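Local atomic coordinates of envelopment polyprotein (Bovine Schmallenberg virus BH80/Germany/2011, PDB entry 7A56), a protein that probably drives fusion of the viral and host membranes during entry, acting as a class II fusion glycoprotein captured here in its trimeric postfusion form. Residues A[356-361]-A[429-434]; A[375-380]-A[409-414]; A[389-394]-A[422-427]. One frame throughout, in Å; residues are numbered along the deposited sequence.

Contact 1. Residues A[356-361]-A[429-434]; sequences VTIDEI and ASAYTK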
loop_
_atom_site.group_PDB
_atom_site.type_symbol
_atom_site.label_atom_id
_atom_site.label_comp_id
_atom_site.label_asym_id
_atom_site.label_seq_id
_atom_site.Cartn_x
_atom_site.Cartn_y
_atom_site.Cartn_z
ATOM N N VAL A 356 -32.391 3.596 10.402
ATOM C CA VAL A 356 -31.442 4.684 10.652
ATOM C C VAL A 356 -32.095 5.986 10.220
ATOM O O VAL A 356 -32.777 6.030 9.190
ATOM C CB VAL A 356 -30.108 4.472 9.908
ATOM C CG1 VAL A 356 -29.141 5.620 10.189
ATOM C CG2 VAL A 356 -29.485 3.141 10.295
ATOM N N THR A 357 -31.935 7.033 11.034
ATOM C CA THR A 357 -32.331 8.379 10.652
ATOM C C THR A 357 -31.141 9.319 10.820
ATOM O O THR A 357 -30.375 9.213 11.788
ATOM C CB THR A 357 -33.525 8.910 11.484
ATOM O OG1 THR A 357 -33.188 8.892 12.882
ATOM C CG2 THR A 357 -34.823 8.077 11.235
ATOM N N ILE A 358 -30.984 10.243 9.876
ATOM C CA ILE A 358 -30.007 11.326 10.016
ATOM C C ILE A 358 -30.713 12.499 10.681
ATOM O O ILE A 358 -31.446 13.245 10.034
ATOM C CB ILE A 358 -29.407 11.727 8.677
ATOM C CG1 ILE A 358 -28.691 10.520 8.071
ATOM C CG2 ILE A 358 -28.502 12.972 8.896
ATOM C CD1 ILE A 358 -28.255 10.688 6.643
ATOM N N ASP A 359 -30.518 12.649 11.994
ATOM C CA ASP A 359 -31.300 13.626 12.737
ATOM C C ASP A 359 -30.829 15.033 12.433
ATOM O O ASP A 359 -31.642 15.961 12.354
ATOM C CB ASP A 359 -31.217 13.347 14.239
ATOM C CG ASP A 359 -31.658 11.931 14.587
ATOM O OD1 ASP A 359 -32.490 11.398 13.837
ATOM O OD2 ASP A 359 -31.183 11.356 15.591
ATOM N N GLU A 360 -29.529 15.216 12.254
ATOM C CA GLU A 360 -29.114 16.506 11.722
ATOM C C GLU A 360 -27.800 16.346 10.992
ATOM O O GLU A 360 -27.106 15.338 11.138
ATOM C CB GLU A 360 -29.019 17.569 12.798
ATOM C CG GLU A 360 -28.528 17.160 14.150
ATOM C CD GLU A 360 -28.458 18.370 15.080
ATOM O OE1 GLU A 360 -29.341 18.501 15.963
ATOM O OE2 GLU A 360 -27.539 19.214 14.896
ATOM N N ILE A 361 -27.491 17.346 10.168
ATOM C CA ILE A 361 -26.256 17.369 9.388
ATOM C C ILE A 361 -25.824 18.819 9.222
ATOM O O ILE A 361 -26.608 19.673 8.792
ATOM C CB ILE A 361 -26.415 16.678 8.018
ATOM C CG1 ILE A 361 -25.151 16.843 7.176
ATOM C CG2 ILE A 361 -27.645 17.202 7.279
ATOM C CD1 ILE A 361 -25.176 15.993 5.890
ATOM N N ALA A 429 -31.311 6.106 5.052
ATOM C CA ALA A 429 -31.647 7.462 5.478
ATOM C C ALA A 429 -30.938 8.488 4.601
ATOM O O ALA A 429 -29.821 8.268 4.143
ATOM C CB ALA A 429 -31.267 7.684 6.945
ATOM N N SER A 430 -31.606 9.614 4.367
ATOM C CA SER A 430 -31.051 10.700 3.567
ATOM C C SER A 430 -31.182 12.026 4.299
ATOM O O SER A 430 -32.126 12.237 5.071
ATOM C CB SER A 430 -31.773 10.822 2.241
ATOM O OG SER A 430 -30.867 11.265 1.270
ATOM N N ALA A 431 -30.257 12.944 4.013
ATOM C CA ALA A 431 -30.371 14.306 4.525
ATOM C C ALA A 431 -29.533 15.214 3.647
ATOM O O ALA A 431 -28.599 14.762 2.974
ATOM C CB ALA A 431 -29.929 14.415 5.985
ATOM N N TYR A 432 -29.884 16.505 3.655
ATOM C CA TYR A 432 -29.145 17.494 2.885
ATOM C C TYR A 432 -29.021 18.789 3.678
ATOM O O TYR A 432 -29.836 19.085 4.558
ATOM C CB TYR A 432 -29.793 17.728 1.508
ATOM C CG TYR A 432 -31.152 18.381 1.531
ATOM C CD1 TYR A 432 -32.319 17.621 1.637
ATOM C CD2 TYR A 432 -31.277 19.771 1.415
ATOM C CE1 TYR A 432 -33.588 18.248 1.640
ATOM C CE2 TYR A 432 -32.523 20.397 1.424
ATOM C CZ TYR A 432 -33.673 19.632 1.535
ATOM O OH TYR A 432 -34.905 20.267 1.544
ATOM N N THR A 433 -27.961 19.543 3.386
ATOM C CA THR A 433 -27.768 20.831 4.021
ATOM C C THR A 433 -27.014 21.738 3.059
ATOM O O THR A 433 -26.263 21.270 2.206
ATOM C CB THR A 433 -27.003 20.722 5.345
ATOM O OG1 THR A 433 -27.100 21.980 6.039
ATOM C CG2 THR A 433 -25.528 20.416 5.098
ATOM N N LYS A 434 -27.227 23.028 3.195
ATOM C CA LYS A 434 -26.375 24.008 2.520
ATOM C C LYS A 434 -25.097 24.213 3.333
ATOM O O LYS A 434 -25.174 24.457 4.542
ATOM C CB LYS A 434 -27.114 25.344 2.328
ATOM C CG LYS A 434 -28.044 25.376 1.101
ATOM C CD LYS A 434 -29.164 26.413 1.232
ATOM C CE LYS A 434 -30.461 25.939 0.564
ATOM N NZ LYS A 434 -31.589 26.900 0.805
HETATM O O HOH W 1 -32.904 10.650 8.022
#

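Contact 2. Residues A[375-380]-A[409-414]; sequences CALKLS and YSIKLN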
loop_
_atom_site.group_PDB
_atom_site.type_symbol
_atom_site.label_atom_id
_atom_site.label_comp_id
_atom_site.label_asym_id
_atom_site.label_seq_id
_atom_site.Cartn_x
_atom_site.Cartn_y
_atom_site.Cartn_z
ATOM N N CYS A 375 -18.385 17.341 7.550
ATOM C CA CYS A 375 -19.781 17.235 7.972
ATOM C C CYS A 375 -19.875 16.537 9.319
ATOM O O CYS A 375 -19.297 15.465 9.507
ATOM C CB CYS A 375 -20.630 16.469 6.944
ATOM S SG CYS A 375 -20.794 17.294 5.314
ATOM N N ALA A 376 -20.600 17.155 10.252
ATOM C CA ALA A 376 -21.062 16.505 11.475
ATOM C C ALA A 376 -22.486 15.994 11.276
ATOM O O ALA A 376 -23.392 16.756 10.920
ATOM C CB ALA A 376 -21.015 17.475 12.660
ATOM N N LEU A 377 -22.683 14.715 11.522
ATOM C CA LEU A 377 -23.988 14.084 11.481
ATOM C C LEU A 377 -24.408 13.675 12.888
ATOM O O LEU A 377 -23.599 13.140 13.665
ATOM C CB LEU A 377 -23.954 12.849 10.567
ATOM C CG LEU A 377 -23.958 13.096 9.047
ATOM C CD1 LEU A 377 -22.653 13.692 8.554
ATOM C CD2 LEU A 377 -24.218 11.800 8.297
ATOM N N LYS A 378 -25.686 13.882 13.200
ATOM C CA LYS A 378 -26.329 13.177 14.306
ATOM C C LYS A 378 -27.252 12.092 13.741
ATOM O O LYS A 378 -28.206 12.404 13.007
ATOM C CB LYS A 378 -27.100 14.146 15.206
ATOM C CG LYS A 378 -26.206 15.105 15.985
ATOM C CD LYS A 378 -26.728 15.292 17.399
ATOM C CE LYS A 378 -25.982 16.396 18.125
ATOM N NZ LYS A 378 -26.564 17.762 17.908
ATOM N N LEU A 379 -26.967 10.842 14.113
ATOM C CA LEU A 379 -27.638 9.635 13.617
ATOM C C LEU A 379 -28.379 8.937 14.742
ATOM O O LEU A 379 -27.862 8.840 15.861
ATOM C CB LEU A 379 -26.669 8.597 13.048
ATOM C CG LEU A 379 -25.916 8.945 11.785
ATOM C CD1 LEU A 379 -25.426 7.681 11.146
ATOM C CD2 LEU A 379 -26.819 9.724 10.860
ATOM N N SER A 380 -29.566 8.416 14.420
ATOM C CA SER A 380 -30.294 7.459 15.257
ATOM C C SER A 380 -30.317 6.100 14.558
ATOM O O SER A 380 -30.392 6.023 13.331
ATOM C CB SER A 380 -31.722 7.925 15.537
ATOM O OG SER A 380 -31.728 8.929 16.526
ATOM N N TYR A 409 -21.336 11.643 14.565
ATOM C CA TYR A 409 -20.469 11.019 13.569
ATOM C C TYR A 409 -19.931 12.140 12.693
ATOM O O TYR A 409 -20.651 13.100 12.436
ATOM C CB TYR A 409 -21.249 10.001 12.699
ATOM C CG TYR A 409 -21.860 8.878 13.500
ATOM C CD1 TYR A 409 -23.028 9.077 14.232
ATOM C CD2 TYR A 409 -21.254 7.608 13.534
ATOM C CE1 TYR A 409 -23.572 8.061 14.991
ATOM C CE2 TYR A 409 -21.802 6.575 14.289
ATOM C CZ TYR A 409 -22.943 6.813 15.009
ATOM O OH TYR A 409 -23.460 5.813 15.757
ATOM N N SER A 410 -18.672 12.071 12.268
ATOM C CA SER A 410 -18.175 13.102 11.358
ATOM C C SER A 410 -17.523 12.457 10.149
ATOM O O SER A 410 -16.876 11.418 10.267
ATOM C CB SER A 410 -17.181 14.052 12.037
ATOM O OG SER A 410 -16.151 13.336 12.662
ATOM N N ILE A 411 -17.674 13.098 8.986
ATOM C CA ILE A 411 -17.125 12.589 7.732
ATOM C C ILE A 411 -16.495 13.744 6.971
ATOM O O ILE A 411 -16.837 14.910 7.173
ATOM C CB ILE A 411 -18.185 11.932 6.822
ATOM C CG1 ILE A 411 -19.219 12.941 6.333
ATOM C CG2 ILE A 411 -18.798 10.701 7.492
ATOM C CD1 ILE A 411 -20.378 12.266 5.603
ATOM N N LYS A 412 -15.578 13.403 6.069
ATOM C CA LYS A 412 -14.957 14.389 5.194
ATOM C C LYS A 412 -15.389 14.113 3.760
ATOM O O LYS A 412 -15.502 12.949 3.353
ATOM C CB LYS A 412 -13.436 14.358 5.342
ATOM C CG LYS A 412 -12.679 15.168 4.323
ATOM C CD LYS A 412 -11.178 15.153 4.612
ATOM C CE LYS A 412 -10.500 13.814 4.275
ATOM N NZ LYS A 412 -8.991 13.944 4.140
ATOM N N LEU A 413 -15.714 15.181 3.034
ATOM C CA LEU A 413 -16.207 15.121 1.664
ATOM C C LEU A 413 -15.337 15.955 0.737
ATOM O O LEU A 413 -14.736 16.958 1.132
ATOM C CB LEU A 413 -17.652 15.622 1.554
ATOM C CG LEU A 413 -18.682 14.886 2.418
ATOM C CD1 LEU A 413 -20.034 15.559 2.218
ATOM C CD2 LEU A 413 -18.731 13.380 2.137
ATOM N N ASN A 414 -15.295 15.539 -0.504
ATOM C CA ASN A 414 -14.621 16.286 -1.549
ATOM C C ASN A 414 -15.719 16.711 -2.506
ATOM O O ASN A 414 -16.181 15.897 -3.309
ATOM C CB ASN A 414 -13.560 15.432 -2.235
ATOM C CG ASN A 414 -13.006 16.077 -3.483
ATOM O OD1 ASN A 414 -13.252 15.619 -4.613
ATOM N ND2 ASN A 414 -12.232 17.135 -3.293
#

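Contact 3. Residues A[389-394]-A[422-427]; sequences IKSNCD and VSVSVC. With PO4 (phosphate ion), chain J.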
loop_
_atom_site.group_PDB
_atom_site.type_symbol
_atom_site.label_atom_id
_atom_site.label_comp_id
_atom_site.label_asym_id
_atom_site.label_seq_id
_atom_site.Cartn_x
_atom_site.Cartn_y
_atom_site.Cartn_z
ATOM N N ILE A 389 -22.495 4.401 3.111
ATOM C CA ILE A 389 -22.617 5.858 3.145
ATOM C C ILE A 389 -22.393 6.368 1.725
ATOM O O ILE A 389 -21.460 5.927 1.034
ATOM C CB ILE A 389 -21.686 6.487 4.212
ATOM C CG1 ILE A 389 -21.848 8.019 4.241
ATOM C CG2 ILE A 389 -20.217 6.021 4.106
ATOM C CD1 ILE A 389 -21.233 8.679 5.498
ATOM N N LYS A 390 -23.294 7.241 1.257
ATOM C CA LYS A 390 -23.182 7.844 -0.072
ATOM C C LYS A 390 -23.364 9.366 -0.010
ATOM O O LYS A 390 -23.905 9.901 0.953
ATOM C CB LYS A 390 -24.198 7.207 -1.034
ATOM C CG LYS A 390 -23.895 5.688 -1.227
ATOM C CD LYS A 390 -24.623 5.066 -2.369
ATOM C CE LYS A 390 -24.334 3.559 -2.388
ATOM N NZ LYS A 390 -22.885 3.209 -2.334
ATOM N N SER A 391 -22.928 10.063 -1.060
ATOM C CA SER A 391 -23.083 11.510 -1.142
ATOM C C SER A 391 -23.037 11.931 -2.605
ATOM O O SER A 391 -22.565 11.185 -3.473
ATOM C CB SER A 391 -21.994 12.252 -0.332
ATOM O OG SER A 391 -21.987 13.676 -0.527
ATOM N N ASN A 392 -23.565 13.132 -2.871
ATOM C CA ASN A 392 -23.298 13.756 -4.161
ATOM C C ASN A 392 -21.840 14.192 -4.259
ATOM O O ASN A 392 -21.297 14.285 -5.360
ATOM C CB ASN A 392 -24.241 14.938 -4.414
ATOM C CG ASN A 392 -24.161 16.005 -3.333
ATOM O OD1 ASN A 392 -24.034 15.706 -2.150
ATOM N ND2 ASN A 392 -24.224 17.254 -3.740
ATOM N N CYS A 393 -21.186 14.412 -3.130
ATOM C CA CYS A 393 -19.760 14.650 -3.137
ATOM C C CYS A 393 -19.005 13.332 -3.091
ATOM O O CYS A 393 -19.588 12.258 -2.904
ATOM C CB CYS A 393 -19.373 15.543 -1.959
ATOM S SG CYS A 393 -20.307 17.075 -1.937
ATOM N N ASP A 394 -17.689 13.423 -3.285
ATOM C CA ASP A 394 -16.839 12.261 -3.055
ATOM C C ASP A 394 -16.662 12.034 -1.556
ATOM O O ASP A 394 -16.680 12.975 -0.767
ATOM C CB ASP A 394 -15.488 12.466 -3.721
ATOM C CG ASP A 394 -15.573 12.385 -5.218
ATOM O OD1 ASP A 394 -16.121 11.388 -5.731
ATOM O OD2 ASP A 394 -15.081 13.309 -5.888
ATOM N N VAL A 422 -25.147 19.857 -0.012
ATOM C CA VAL A 422 -24.525 18.573 0.255
ATOM C C VAL A 422 -25.625 17.598 0.641
ATOM O O VAL A 422 -26.414 17.878 1.550
ATOM C CB VAL A 422 -23.476 18.679 1.371
ATOM C CG1 VAL A 422 -23.017 17.300 1.751
ATOM C CG2 VAL A 422 -22.310 19.561 0.941
ATOM N N SER A 423 -25.693 16.481 -0.075
ATOM C CA SER A 423 -26.581 15.356 0.231
ATOM C C SER A 423 -25.771 14.178 0.753
ATOM O O SER A 423 -24.669 13.920 0.264
ATOM C CB SER A 423 -27.351 14.916 -1.012
ATOM O OG SER A 423 -28.451 14.112 -0.624
ATOM N N VAL A 424 -26.323 13.458 1.736
ATOM C CA VAL A 424 -25.659 12.300 2.316
ATOM C C VAL A 424 -26.729 11.272 2.664
ATOM O O VAL A 424 -27.796 11.614 3.189
ATOM C CB VAL A 424 -24.832 12.641 3.579
ATOM C CG1 VAL A 424 -24.316 11.350 4.225
ATOM C CG2 VAL A 424 -23.658 13.614 3.261
ATOM N N SER A 425 -26.434 10.008 2.380
ATOM C CA SER A 425 -27.313 8.919 2.780
ATOM C C SER A 425 -26.501 7.940 3.607
ATOM O O SER A 425 -25.310 7.715 3.335
ATOM C CB SER A 425 -27.975 8.239 1.550
ATOM O OG SER A 425 -27.110 7.339 0.870
ATOM N N VAL A 426 -27.141 7.382 4.636
ATOM C CA VAL A 426 -26.560 6.324 5.464
ATOM C C VAL A 426 -27.604 5.205 5.602
ATOM O O VAL A 426 -28.680 5.434 6.153
ATOM C CB VAL A 426 -26.168 6.863 6.847
ATOM C CG1 VAL A 426 -25.543 5.751 7.679
ATOM C CG2 VAL A 426 -25.200 8.092 6.684
ATOM N N CYS A 427 -27.275 4.005 5.136
ATOM C CA CYS A 427 -28.283 2.928 4.984
ATOM C C CYS A 427 -29.420 3.541 4.156
ATOM O O CYS A 427 -29.182 4.168 3.115
ATOM C CB CYS A 427 -28.682 2.374 6.358
ATOM S SG CYS A 427 -27.663 0.975 7.056
HETATM P P PO4 J . -21.371 4.750 -5.326
HETATM O O1 PO4 J . -20.499 4.975 -6.532
HETATM O O2 PO4 J . -21.849 6.097 -4.801
HETATM O O3 PO4 J . -20.643 4.014 -4.225
HETATM O O4 PO4 J . -22.548 3.891 -5.722
#

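Contact 1. Residues A[356-361]-A[429-434]
Ile358 and Ile361 lean on Ala429, Ala431 and Thr433 across two strands that run the same way, 19° apart, yet share no direct hydrogen bond. At 5.9 Å the axes are too far apart for sheet pairing, and alkyl groups fill the interval. Ile358 reaches across with two branches. Ile358 CG2, anti to the backbone N (chi1 -61° places CG1 beside that N), sits 3.5 Å from Ala431 CB, while Ile358 CD1 extends over the backbone, 3.8 Å from Ala429 O. Ile361 comes in beside it: Ile361 CG2 lies 3.8 Å from Ala431 CB, so this alanine methyl is held between two isoleucine branches. Further along, Thr433 CB rests 3.6 Å from Ile361 O. At the other end the packing is tight, with Ala429 CB only 3.2 Å from Val356 O. A water bridges the backbones, accepting from Ile358 N at 2.7 Å and donating weakly to Ser430 O. Asp359 and Glu360 both face Lys378 in a classic beta bulge, which interrupts the alternation of strand 356-365. Here the edge strands of a beta sandwich's two facing sheets meet side chain to side chain at its margin: 356-365, beside 373-381, and 429-433, beside 422-426.

Contact 2. Residues A[375-380]-A[409-414]
Tyr409 and Leu379 owe their meeting to matching first torsions: chi1 is -60° in the tyrosine and -67° in the leucine, which turns each CG anti to its own carbonyl carbon. The two side chains then cross at about a right angle, on the face of the sheet that Cys375, Leu377 and Ile411 also occupy. These are neighbouring strands of an antiparallel sheet in a beta sandwich, consistent with the immunoglobulin-like domain III of class II fusion proteins. Leu379 CB lies 3.7 Å from Tyr409 CE1, and Leu379 CD1 stands over one ring face, displaced toward the rim. The ring's hydroxyl is held apart from this pairing, hydrogen-bonded to Gln406 O.

The backbones join through two hydrogen-bonded pairs, Leu377 with Tyr409 and Cys375 with Ile411, each closed by two bonds. Leu377 N reaches Tyr409 O at 2.8 Å, and Cys375 N reaches Ile411 O at 2.9 Å in an almost perfectly straight bond (179°). Between them Ala376 and Ser410 form the non-hydrogen-bonded pair, their side chains on the exposed face; between the strands, Ser410 CA approaches Cys375 O at 3.2 Å in a CA-H...O contact.

On the buried face, Leu377 CD1 meets Ile411 CD1 at 4.0 Å, and Ile411 CG1 lies 3.8 Å from Cys375 CB. The opposing sheet covers this layer: Val424 touches Leu377 and Val426 touches Leu379. Cys375 is also bonded to Cys363, a disulfide that ties its strand to 356-365 within the same sheet. The sulfur of that disulfide has an apolar neighbour too, since Cys375 SG sits 3.6 Å from Leu413 CD1.

Contact 3. Residues A[389-394]-A[422-427]
Ile389, Ser425 and Asn392 bury the most surface of any residues between 389-394 and 422-427, whose strands are antiparallel neighbours in the second sheet of a beta sandwich, consistent with an immunoglobulin-like domain. Ile389 works on the inner face. Ile389 CG1 meets Val424 CG1 at 4.1 Å and passes 3.6 Å from Ser425 O, while the side chain runs beside that of Val426, pointing the same way. Ile411 of the opposing sheet touches this isoleucine from within the sandwich.

Ser425 lies on the other face, paired with Lys390. The two backbones exchange a pair of hydrogen bonds, Lys390 N to Ser425 O at 2.9 Å and Ser425 N back to Lys390 O. Ser425 OG rests 3.5 Å from Lys390 CB, near the root of a chain whose end leads away.

Asn392 lies where the strand gives way to a turn. With chi1 at 57°, CG stands between the backbone N and the carbonyl carbon, and the amide folds back toward the other strand. Asn392 OD1 takes Ser423 N at 2.8 Å, the donor lying 42° out of the amide plane, and ND2 donates to Thr421 O, so both ends of the amide are held. Ser391 OG donates to Ser423 O at 2.8 Å and accepts from Cys393 N, an ST turn; Asn392 N adds a weak bond to the same carbonyl oxygen.

A phosphate, probably from the crystallisation liquor, is also hydrogen-bonded by Lys398 and by Gln197 of the second subunit; Lys390 NZ holds phosphate O3 at 3.0 Å, with a weaker bond to O4.

In the fold
From the N terminus the chain enters this region on strand 356-361, which waits longest for its partner: contact 1 closes a loop of 67 intervening residues, with contacts 2 and 3 nested inside. Strand 375-380 follows and meets 409-414 in contact 2. Before that loop closes, 389-394 has already passed, and it pairs with 422-427 afterwards, so contacts 2 and 3 cross along the chain. Contact 2 joins strands within one sheet and contact 3 within the other, whereas contact 1 links an edge of each. The layers meet inside, where Leu413 CD1 packs on Val422 CG1, and Asp394 N reaches Asn414 O as the chain changes sheets.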